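Local coordinates for uncharacterized protein (Parabacteroides distasonis ATCC 8503, PDB 4R03) that is of unknown function but belongs to the DUF3836 family of single-layer beta-sheet proteins, thought to have evolved from beta-hairpin repeats, at residues S17-L22 and Q31-F36; S45-F50 and P61-T66; I76-G81 and M97-T102. All coordinates share one frame; numbering follows the deposited sequence.

The three contacts are successive hairpins of one seven-strand antiparallel sheet, whose strands lie side by side in chain order. Interaction 1 borders interaction 2 through strands 27-38 and 44-53, where Arg33 O and Phe50 N stand 2.8 Å apart, probably hydrogen-bonded; their centres are about 11 Å apart. Interaction 2 meets interaction 3 in the same way, Thr66 N lying 2.8 Å from Asn79 O. Interactions 1 and 3 do not touch: their centres are about 20 Å apart and their nearest atoms about 9 Å. A phosphate ion, probably from the crystallisation liquor, has its nearest atom about 3 Å from the Arg33 side chain of interaction 1.

Interaction 1. Residues S17-L22 and Q31-F36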
loop_
_atom_site.group_PDB
_atom_site.type_symbol
_atom_site.label_atom_id
_atom_site.label_comp_id
_atom_site.label_asym_id
_atom_site.label_seq_id
_atom_site.Cartn_x
_atom_site.Cartn_y
_atom_site.Cartn_z
ATOM N N SER A 17 -2.153 -8.687 2.848
ATOM C CA SER A 17 -2.635 -7.468 3.475
ATOM C C SER A 17 -1.839 -7.150 4.720
ATOM O O SER A 17 -1.278 -8.021 5.376
ATOM C CB SER A 17 -4.096 -7.575 3.856
ATOM O OG SER A 17 -4.341 -8.565 4.856
ATOM N N LYS A 18 -1.805 -5.871 5.059
ATOM C CA LYS A 18 -1.172 -5.414 6.291
ATOM C C LYS A 18 -2.020 -4.251 6.819
ATOM O O LYS A 18 -2.255 -3.278 6.069
ATOM C CB LYS A 18 0.259 -4.961 6.046
ATOM C CG LYS A 18 1.004 -4.449 7.259
ATOM C CD LYS A 18 2.512 -4.095 6.930
ATOM C CE LYS A 18 3.320 -5.283 6.411
ATOM N NZ LYS A 18 4.862 -5.178 6.390
ATOM N N VAL A 19 -2.407 -4.328 8.083
ATOM C CA VAL A 19 -3.089 -3.241 8.792
ATOM C C VAL A 19 -2.163 -2.649 9.813
ATOM O O VAL A 19 -1.539 -3.380 10.609
ATOM C CB VAL A 19 -4.398 -3.726 9.444
ATOM C CG1 VAL A 19 -5.050 -2.584 10.252
ATOM C CG2 VAL A 19 -5.344 -4.219 8.357
ATOM N N VAL A 20 -2.085 -1.316 9.833
ATOM C CA VAL A 20 -1.303 -0.587 10.825
ATOM C C VAL A 20 -2.242 0.096 11.782
ATOM O O VAL A 20 -3.133 0.864 11.343
ATOM C CB VAL A 20 -0.428 0.509 10.165
ATOM C CG1 VAL A 20 0.421 1.236 11.220
ATOM C CG2 VAL A 20 0.431 -0.072 9.067
ATOM N N PHE A 21 -2.075 -0.189 13.066
ATOM C CA PHE A 21 -2.764 0.480 14.160
ATOM C C PHE A 21 -1.799 1.456 14.857
ATOM O O PHE A 21 -0.637 1.094 15.156
ATOM C CB PHE A 21 -3.279 -0.471 15.205
ATOM C CG PHE A 21 -4.267 -1.480 14.723
ATOM C CD1 PHE A 21 -3.843 -2.633 14.119
ATOM C CD2 PHE A 21 -5.628 -1.341 15.005
ATOM C CE1 PHE A 21 -4.766 -3.589 13.722
ATOM C CE2 PHE A 21 -6.530 -2.329 14.596
ATOM C CZ PHE A 21 -6.100 -3.399 13.945
ATOM N N LEU A 22 -2.244 2.692 15.041
ATOM C CA LEU A 22 -1.507 3.681 15.830
ATOM C C LEU A 22 -1.905 3.613 17.294
ATOM O O LEU A 22 -3.092 3.692 17.658
ATOM C CB LEU A 22 -1.776 5.086 15.262
ATOM C CG LEU A 22 -1.175 6.242 16.090
ATOM C CD1 LEU A 22 0.338 6.179 16.101
ATOM C CD2 LEU A 22 -1.646 7.592 15.486
ATOM N N GLN A 31 -5.024 2.956 11.406
ATOM C CA GLN A 31 -4.423 4.028 10.625
ATOM C C GLN A 31 -4.503 3.787 9.134
ATOM O O GLN A 31 -4.947 4.661 8.379
ATOM C CB GLN A 31 -2.947 4.253 10.999
ATOM C CG GLN A 31 -2.319 5.436 10.359
ATOM C CD GLN A 31 -0.911 5.555 10.758
ATOM O OE1 GLN A 31 -0.138 4.637 10.537
ATOM N NE2 GLN A 31 -0.522 6.687 11.295
ATOM N N VAL A 32 -4.006 2.649 8.653
ATOM C CA VAL A 32 -3.966 2.387 7.229
ATOM C C VAL A 32 -4.005 0.888 7.001
ATOM O O VAL A 32 -3.501 0.136 7.844
ATOM C CB VAL A 32 -2.724 3.070 6.540
ATOM C CG1 VAL A 32 -1.409 2.626 7.145
ATOM C CG2 VAL A 32 -2.718 2.877 5.070
ATOM N N ARG A 33 -4.590 0.460 5.888
ATOM C CA ARG A 33 -4.618 -0.919 5.421
ATOM C C ARG A 33 -4.037 -0.967 4.012
ATOM O O ARG A 33 -4.376 -0.183 3.171
ATOM C CB ARG A 33 -6.044 -1.458 5.388
ATOM C CG ARG A 33 -6.185 -2.854 4.789
ATOM C CD ARG A 33 -7.658 -3.268 4.763
ATOM N NE ARG A 33 -7.769 -4.569 4.076
ATOM C CZ ARG A 33 -7.716 -5.722 4.680
ATOM N NH1 ARG A 33 -7.667 -5.816 5.990
ATOM N NH2 ARG A 33 -7.768 -6.806 3.924
ATOM N N TYR A 34 -3.108 -1.908 3.814
ATOM C CA TYR A 34 -2.481 -2.127 2.522
ATOM C C TYR A 34 -2.918 -3.496 2.005
ATOM O O TYR A 34 -2.984 -4.484 2.757
ATOM C CB TYR A 34 -0.988 -2.118 2.636
ATOM C CG TYR A 34 -0.411 -0.849 3.183
ATOM C CD1 TYR A 34 -0.487 0.312 2.470
ATOM C CD2 TYR A 34 0.229 -0.815 4.402
ATOM C CE1 TYR A 34 0.063 1.467 2.958
ATOM C CE2 TYR A 34 0.754 0.370 4.934
ATOM C CZ TYR A 34 0.732 1.506 4.157
ATOM O OH TYR A 34 1.270 2.702 4.663
ATOM N N GLU A 35 -3.190 -3.584 0.714
ATOM C CA GLU A 35 -3.482 -4.861 0.034
ATOM C C GLU A 35 -2.543 -4.965 -1.149
ATOM O O GLU A 35 -2.295 -3.966 -1.849
ATOM C CB GLU A 35 -4.910 -4.915 -0.413
ATOM C CG GLU A 35 -5.912 -4.890 0.724
ATOM C CD GLU A 35 -7.356 -5.071 0.306
ATOM O OE1 GLU A 35 -7.653 -4.999 -0.899
ATOM O OE2 GLU A 35 -8.212 -5.195 1.239
ATOM N N PHE A 36 -2.057 -6.176 -1.403
ATOM C CA PHE A 36 -1.012 -6.410 -2.414
ATOM C C PHE A 36 -1.464 -7.452 -3.408
ATOM O O PHE A 36 -2.058 -8.483 -3.063
ATOM C CB PHE A 36 0.284 -6.902 -1.750
ATOM C CG PHE A 36 0.832 -5.984 -0.711
ATOM C CD1 PHE A 36 1.676 -4.931 -1.074
ATOM C CD2 PHE A 36 0.452 -6.091 0.612
ATOM C CE1 PHE A 36 2.157 -4.056 -0.100
ATOM C CE2 PHE A 36 0.919 -5.220 1.561
ATOM C CZ PHE A 36 1.769 -4.188 1.201
#
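The backbones of Lys18 and Tyr34 exchange a reciprocal pair of hydrogen bonds within two strand segments that run antiparallel at 172°, their axes 4.7 Å apart at the closest. Val20 N points almost straight at Val32 O, with an N-H...O angle of 179°. Beside this pair the two valines lie alongside each other, CG2 of Val20 being 3.8 Å from CG1 of Val32. The other branch of Val20, CG1, meets the amide oxygen OE1 of Gln31 at 3.5 Å. Val32 in turn lays CG2 over one face of the Tyr34 ring, 3.7 Å above its plane and displaced toward the rim.

Gln31 and Val32 both face Val20, whose carbonyl oxygen accepts from Gln31 N at 2.8 Å and, weakly, from Val32 N: a classic beta bulge in the hairpin of strands 14-24 and 27-38, part of a single-layer sheet.

The opposite face carries Ser17, Val19, Arg33 and Glu35. Arg33 leaves the backbone with CG anti to N (chi1 175°) and stays extended to NE, which brings its guanidinium across to Ser17 and Val19 of strand 14-24. Ser17 CB sits over one face of that group, 3.8 Å from Arg33 NH2, while Val19 CG2 approaches Arg33 NH1 obliquely at 3.7 Å. Side-on, Arg33 NE and NH2 both grip OE2 of Glu35, NE at 2.9 Å, and these in-plane bonds to one oxygen help to set the guanidinium's rotation. Arg33 also forms a salt bridge through NH1 to a bound phosphate and a cation-pi contact with Trp59. A leucine in place of Arg33 would probably leave the Glu35 carboxylate without its charged mate and uncover the Ser17 CB surface. On the valine face, Lys18 NZ is held by the backbone oxygens of Phe108 and Ser109.

Interaction 2. Residues S45-F50 and P61-T66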
loop_
_atom_site.group_PDB
_atom_site.type_symbol
_atom_site.label_atom_id
_atom_site.label_comp_id
_atom_site.label_asym_id
_atom_site.label_seq_id
_atom_site.Cartn_x
_atom_site.Cartn_y
_atom_site.Cartn_z
ATOM N N SER A 45 2.854 -6.240 -7.968
ATOM C CA SER A 45 2.382 -5.521 -9.160
ATOM C C SER A 45 1.473 -4.351 -8.802
ATOM O O SER A 45 1.395 -3.376 -9.539
ATOM C CB SER A 45 1.647 -6.475 -10.061
ATOM O OG SER A 45 0.556 -7.106 -9.424
ATOM N N GLU A 46 0.811 -4.437 -7.640
ATOM C CA GLU A 46 -0.111 -3.417 -7.228
ATOM C C GLU A 46 -0.190 -3.366 -5.702
ATOM O O GLU A 46 -0.223 -4.412 -5.063
ATOM C CB GLU A 46 -1.485 -3.677 -7.813
ATOM C CG GLU A 46 -2.487 -2.533 -7.569
ATOM C CD GLU A 46 -3.919 -2.972 -7.711
ATOM O OE1 GLU A 46 -4.445 -3.026 -8.845
ATOM O OE2 GLU A 46 -4.519 -3.288 -6.661
ATOM N N LYS A 47 -0.182 -2.153 -5.159
ATOM C CA LYS A 47 -0.361 -1.886 -3.727
ATOM C C LYS A 47 -1.523 -0.901 -3.621
ATOM O O LYS A 47 -1.470 0.182 -4.216
ATOM C CB LYS A 47 0.876 -1.345 -3.080
ATOM C CG LYS A 47 0.768 -0.880 -1.638
ATOM C CD LYS A 47 2.066 -0.295 -1.167
ATOM C CE LYS A 47 2.076 0.007 0.287
ATOM N NZ LYS A 47 3.409 0.482 0.695
ATOM N N LYS A 48 -2.557 -1.248 -2.882
ATOM C CA LYS A 48 -3.650 -0.343 -2.565
ATOM C C LYS A 48 -3.626 -0.001 -1.101
ATOM O O LYS A 48 -3.405 -0.892 -0.267
ATOM C CB LYS A 48 -4.969 -0.959 -2.896
ATOM C CG LYS A 48 -5.312 -0.971 -4.316
ATOM C CD LYS A 48 -6.787 -1.479 -4.421
ATOM C CE LYS A 48 -7.152 -1.711 -5.821
ATOM N NZ LYS A 48 -8.585 -1.972 -5.925
ATOM N N ALA A 49 -3.784 1.260 -0.784
ATOM C CA ALA A 49 -3.803 1.752 0.580
ATOM C C ALA A 49 -5.223 2.271 0.851
ATOM O O ALA A 49 -5.797 3.002 -0.012
ATOM C CB ALA A 49 -2.818 2.848 0.815
ATOM N N PHE A 50 -5.765 1.927 2.022
ATOM C CA PHE A 50 -7.073 2.349 2.479
ATOM C C PHE A 50 -6.935 3.141 3.769
ATOM O O PHE A 50 -6.129 2.787 4.646
ATOM C CB PHE A 50 -7.952 1.134 2.749
ATOM C CG PHE A 50 -8.178 0.231 1.579
ATOM C CD1 PHE A 50 -7.192 -0.666 1.164
ATOM C CD2 PHE A 50 -9.384 0.269 0.859
ATOM C CE1 PHE A 50 -7.397 -1.498 0.088
ATOM C CE2 PHE A 50 -9.563 -0.558 -0.231
ATOM C CZ PHE A 50 -8.573 -1.440 -0.613
ATOM N N PRO A 61 -10.859 3.394 -0.003
ATOM C CA PRO A 61 -9.627 3.518 -0.791
ATOM C C PRO A 61 -9.035 4.899 -0.721
ATOM O O PRO A 61 -9.773 5.919 -0.686
ATOM C CB PRO A 61 -10.060 3.229 -2.232
ATOM C CG PRO A 61 -11.400 2.773 -2.177
ATOM C CD PRO A 61 -12.012 3.022 -0.819
ATOM N N PHE A 62 -7.690 4.969 -0.685
ATOM C CA PHE A 62 -6.947 6.174 -0.555
ATOM C C PHE A 62 -5.975 6.398 -1.714
ATOM O O PHE A 62 -6.032 7.436 -2.385
ATOM C CB PHE A 62 -6.216 6.249 0.813
ATOM C CG PHE A 62 -5.595 7.563 1.067
ATOM C CD1 PHE A 62 -6.361 8.716 1.043
ATOM C CD2 PHE A 62 -4.263 7.677 1.286
ATOM C CE1 PHE A 62 -5.802 9.962 1.237
ATOM C CE2 PHE A 62 -3.675 8.947 1.484
ATOM C CZ PHE A 62 -4.454 10.075 1.444
ATOM N N TYR A 63 -5.126 5.411 -1.995
ATOM C CA TYR A 63 -4.238 5.454 -3.163
ATOM C C TYR A 63 -3.932 4.096 -3.661
ATOM O O TYR A 63 -4.167 3.078 -2.994
ATOM C CB TYR A 63 -2.951 6.262 -2.911
ATOM C CG TYR A 63 -1.913 5.647 -1.959
ATOM C CD1 TYR A 63 -1.198 4.528 -2.349
ATOM C CD2 TYR A 63 -1.661 6.188 -0.733
ATOM C CE1 TYR A 63 -0.181 3.962 -1.519
ATOM C CE2 TYR A 63 -0.633 5.631 0.106
ATOM C CZ TYR A 63 0.056 4.543 -0.325
ATOM O OH TYR A 63 1.029 3.920 0.482
ATOM N N GLN A 64 -3.374 4.039 -4.860
ATOM C CA GLN A 64 -3.017 2.801 -5.534
ATOM C C GLN A 64 -1.676 3.034 -6.243
ATOM O O GLN A 64 -1.516 4.049 -6.933
ATOM C CB GLN A 64 -4.035 2.390 -6.565
ATOM C CG GLN A 64 -3.675 1.150 -7.317
ATOM C CD GLN A 64 -4.667 0.824 -8.394
ATOM O OE1 GLN A 64 -4.727 1.498 -9.438
ATOM N NE2 GLN A 64 -5.442 -0.212 -8.167
ATOM N N ILE A 65 -0.717 2.123 -6.055
ATOM C CA ILE A 65 0.542 2.201 -6.803
ATOM C C ILE A 65 0.673 0.921 -7.618
ATOM O O ILE A 65 0.363 -0.184 -7.139
ATOM C CB ILE A 65 1.708 2.323 -5.831
ATOM C CG1 ILE A 65 1.545 3.497 -4.869
ATOM C CG2 ILE A 65 3.082 2.348 -6.595
ATOM C CD1 ILE A 65 2.610 3.661 -3.873
ATOM N N THR A 66 1.109 1.056 -8.884
ATOM C CA THR A 66 1.468 -0.094 -9.700
ATOM C C THR A 66 2.972 -0.064 -10.017
ATOM O O THR A 66 3.596 0.987 -9.989
ATOM C CB THR A 66 0.657 -0.212 -10.996
ATOM O OG1 THR A 66 0.825 0.984 -11.748
ATOM C CG2 THR A 66 -0.809 -0.431 -10.716
HETATM O O HOH W 1 3.498 3.127 -0.354
HETATM O O HOH W 2 -8.062 -1.051 -8.763
#
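One face of the Tyr63 ring receives the methyl group of Ala49 almost centrally: CB is 3.5 Å from the ring centroid and only 11° off the normal, a CH-pi contact. The Phe50 ring instead brings CD2 obliquely to the backbone of Pro61, 3.6 Å from its N. Among the polar flat groups, the Glu46 carboxylate and Gln64 amide cross with planes 35° apart. Glu46 OE1 and Gln64 NE2 come within 3.1 Å, yet the angle is too poor for a hydrogen bond.

Tyr63 has CG between its backbone N and carbonyl carbon (chi1 70°), which folds the ring back over Ala49 and sends OH toward Lys47. A water bridges the two ends, 2.7 Å from Tyr63 OH and 2.8 Å from Lys47 NZ. A second water accepts from Gln64 NE2 at 2.8 Å and more weakly from Lys48 NZ; Lys48 and Gln64 run side by side toward it.

In the backbone, Ala49 O takes two donors, Phe62 N at 2.8 Å and Tyr63 N at 3.2 Å. Both residues thus face Ala49, a classic beta bulge, and the register shifts by one between Ala49 and Phe50.

Lys47 NZ is further bound by Ile107 O and Ser109 OG of the C-terminal tail. This hairpin lies mid-sheet: strand 27-38 flanks strand 44-53 and puts Tyr34 against Ala49 and Tyr63, while strand 75-84 flanks strand 58-69 and brings Tyr80 to the Tyr63 ring.

Interaction 3. Residues I76-G81 and M97-T102; sequences IKTNYG and MIIPST
The last hairpin of the antiparallel sheet, strands 75-84 and 94-100, is joined here by the pairing of Ile76 with Ile99 and of Thr78 with Met97; strand 94-100 is the outermost strand at this end of the chain's sheet. The directions of the segments differ by 142°, with the axes 4.8 Å apart at the closest, so the strands are strongly twisted against each other. Both pairs are of the hydrogen-bonded kind. Ile76 N reaches Ile99 O at 2.8 Å, and Ile99 N returns a bond to Ile76 O. At the Thr78 pair the N-H still points straight at the oxygen, but Thr78 N stands above the carbonyl plane of Met97, 36° out of it.

The Thr78 side chain touches two residues of the other strand. With chi1 at 75° its hydroxyl lies between the backbone N and the carbonyl carbon, turned to the selenomethionine Met97. Thr78 OG1 gives only a weak hydrogen bond to Met97 O, 3.5 Å away, and touches Met97 CB at 3.4 Å. The Thr78 methyl group, CG2, goes to the next pair and meets CD1 of Ile99 at 3.6 Å, the two side chains crossing at about a right angle. On the same face Ile76 and Ile99 abut through their beta carbons, CB to CB 4.2 Å. Strand 58-69 adds Ile65 and Tyr67 against Thr78, and Tyr69 against Ile76.

On the other face, Ile98 and Lys77 lie alongside each other. Beyond Pro100 the chain leaves the strand for a short 3-10 segment, and there Ile76 CD1 comes 3.9 Å from Ser101 CA.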
loop_
_atom_site.group_PDB
_atom_site.type_symbol
_atom_site.label_atom_id
_atom_site.label_comp_id
_atom_site.label_asym_id
_atom_site.label_seq_id
_atom_site.Cartn_x
_atom_site.Cartn_y
_atom_site.Cartn_z
ATOM N N ILE A 76 12.857 0.112 -10.132
ATOM C CA ILE A 76 11.447 -0.211 -10.227
ATOM C C ILE A 76 10.670 1.077 -10.603
ATOM O O ILE A 76 10.821 2.085 -9.943
ATOM C CB ILE A 76 10.948 -0.777 -8.859
ATOM C CG1 ILE A 76 11.777 -1.996 -8.411
ATOM C CG2 ILE A 76 9.511 -1.185 -8.968
ATOM C CD1 ILE A 76 11.635 -2.316 -6.917
ATOM N N LYS A 77 9.869 0.997 -11.640
ATOM C CA LYS A 77 9.051 2.121 -12.109
ATOM C C LYS A 77 7.671 2.042 -11.441
ATOM O O LYS A 77 7.004 1.012 -11.548
ATOM C CB LYS A 77 8.900 2.081 -13.618
ATOM C CG LYS A 77 10.178 2.519 -14.331
ATOM C CD LYS A 77 10.031 2.450 -15.851
ATOM C CE LYS A 77 11.289 3.007 -16.550
ATOM N NZ LYS A 77 11.122 3.189 -18.027
ATOM N N THR A 78 7.319 3.086 -10.734
ATOM C CA THR A 78 6.048 3.122 -9.976
ATOM C C THR A 78 5.130 4.215 -10.484
ATOM O O THR A 78 5.572 5.305 -10.857
ATOM C CB THR A 78 6.246 3.276 -8.458
ATOM O OG1 THR A 78 6.628 4.621 -8.128
ATOM C CG2 THR A 78 7.298 2.254 -7.967
ATOM N N ASN A 79 3.833 3.883 -10.534
ATOM C CA ASN A 79 2.787 4.812 -10.975
ATOM C C ASN A 79 1.741 4.881 -9.855
ATOM O O ASN A 79 1.183 3.831 -9.464
ATOM C CB ASN A 79 2.140 4.316 -12.220
ATOM C CG ASN A 79 1.089 5.298 -12.770
ATOM O OD1 ASN A 79 -0.116 5.091 -12.638
ATOM N ND2 ASN A 79 1.563 6.352 -13.403
ATOM N N TYR A 80 1.558 6.074 -9.330
ATOM C CA TYR A 80 0.732 6.316 -8.154
ATOM C C TYR A 80 -0.466 7.135 -8.580
ATOM O O TYR A 80 -0.338 8.085 -9.365
ATOM C CB TYR A 80 1.567 7.087 -7.110
ATOM C CG TYR A 80 0.835 7.781 -6.007
ATOM C CD1 TYR A 80 0.247 9.047 -6.186
ATOM C CD2 TYR A 80 0.790 7.241 -4.711
ATOM C CE1 TYR A 80 -0.402 9.681 -5.131
ATOM C CE2 TYR A 80 0.170 7.874 -3.698
ATOM C CZ TYR A 80 -0.420 9.087 -3.894
ATOM O OH TYR A 80 -1.058 9.772 -2.867
ATOM N N GLY A 81 -1.616 6.845 -7.987
ATOM C CA GLY A 81 -2.811 7.680 -8.156
ATOM C C GLY A 81 -3.649 7.653 -6.889
ATOM O O GLY A 81 -3.651 6.633 -6.214
HETATM N N MSE A 97 7.226 7.576 -10.094
HETATM C CA MSE A 97 8.502 7.610 -9.357
HETATM C C MSE A 97 9.358 6.425 -9.803
HETATM O O MSE A 97 8.917 5.567 -10.579
HETATM C CB MSE A 97 8.303 7.564 -7.821
HETATM C CG MSE A 97 9.536 8.045 -7.005
HETATM SE SE MSE A 97 9.232 8.447 -5.118
HETATM C CE MSE A 97 8.115 10.043 -5.290
ATOM N N ILE A 98 10.617 6.444 -9.358
ATOM C CA ILE A 98 11.521 5.290 -9.436
ATOM C C ILE A 98 11.994 4.911 -8.045
ATOM O O ILE A 98 12.321 5.778 -7.247
ATOM C CB ILE A 98 12.790 5.621 -10.239
ATOM C CG1 ILE A 98 12.439 6.033 -11.657
ATOM C CG2 ILE A 98 13.745 4.404 -10.243
ATOM C CD1 ILE A 98 12.030 4.946 -12.515
ATOM N N ILE A 99 12.001 3.621 -7.753
ATOM C CA ILE A 99 12.513 3.075 -6.504
ATOM C C ILE A 99 13.749 2.242 -6.917
ATOM O O ILE A 99 13.671 1.448 -7.851
ATOM C CB ILE A 99 11.464 2.112 -5.882
ATOM C CG1 ILE A 99 10.212 2.869 -5.443
ATOM C CG2 ILE A 99 12.013 1.355 -4.657
ATOM C CD1 ILE A 99 9.125 1.912 -4.847
ATOM N N PRO A 100 14.883 2.397 -6.214
ATOM C CA PRO A 100 15.932 1.407 -6.524
ATOM C C PRO A 100 15.495 -0.016 -6.153
ATOM O O PRO A 100 14.828 -0.215 -5.120
ATOM C CB PRO A 100 17.128 1.830 -5.636
ATOM C CG PRO A 100 16.700 3.003 -4.838
ATOM C CD PRO A 100 15.217 3.281 -5.083
ATOM N N SER A 101 15.890 -0.990 -6.955
ATOM C CA SER A 101 15.560 -2.388 -6.718
ATOM C C SER A 101 15.987 -2.881 -5.338
ATOM O O SER A 101 15.326 -3.774 -4.749
ATOM C CB SER A 101 16.180 -3.275 -7.794
ATOM O OG SER A 101 15.544 -3.008 -9.027
ATOM N N THR A 102 17.060 -2.299 -4.804
ATOM C CA THR A 102 17.555 -2.696 -3.480
ATOM C C THR A 102 16.559 -2.341 -2.352
ATOM O O THR A 102 16.675 -2.866 -1.265
ATOM C CB THR A 102 18.860 -1.999 -3.111
ATOM O OG1 THR A 102 18.676 -0.590 -3.163
ATOM C CG2 THR A 102 19.976 -2.385 -4.080
#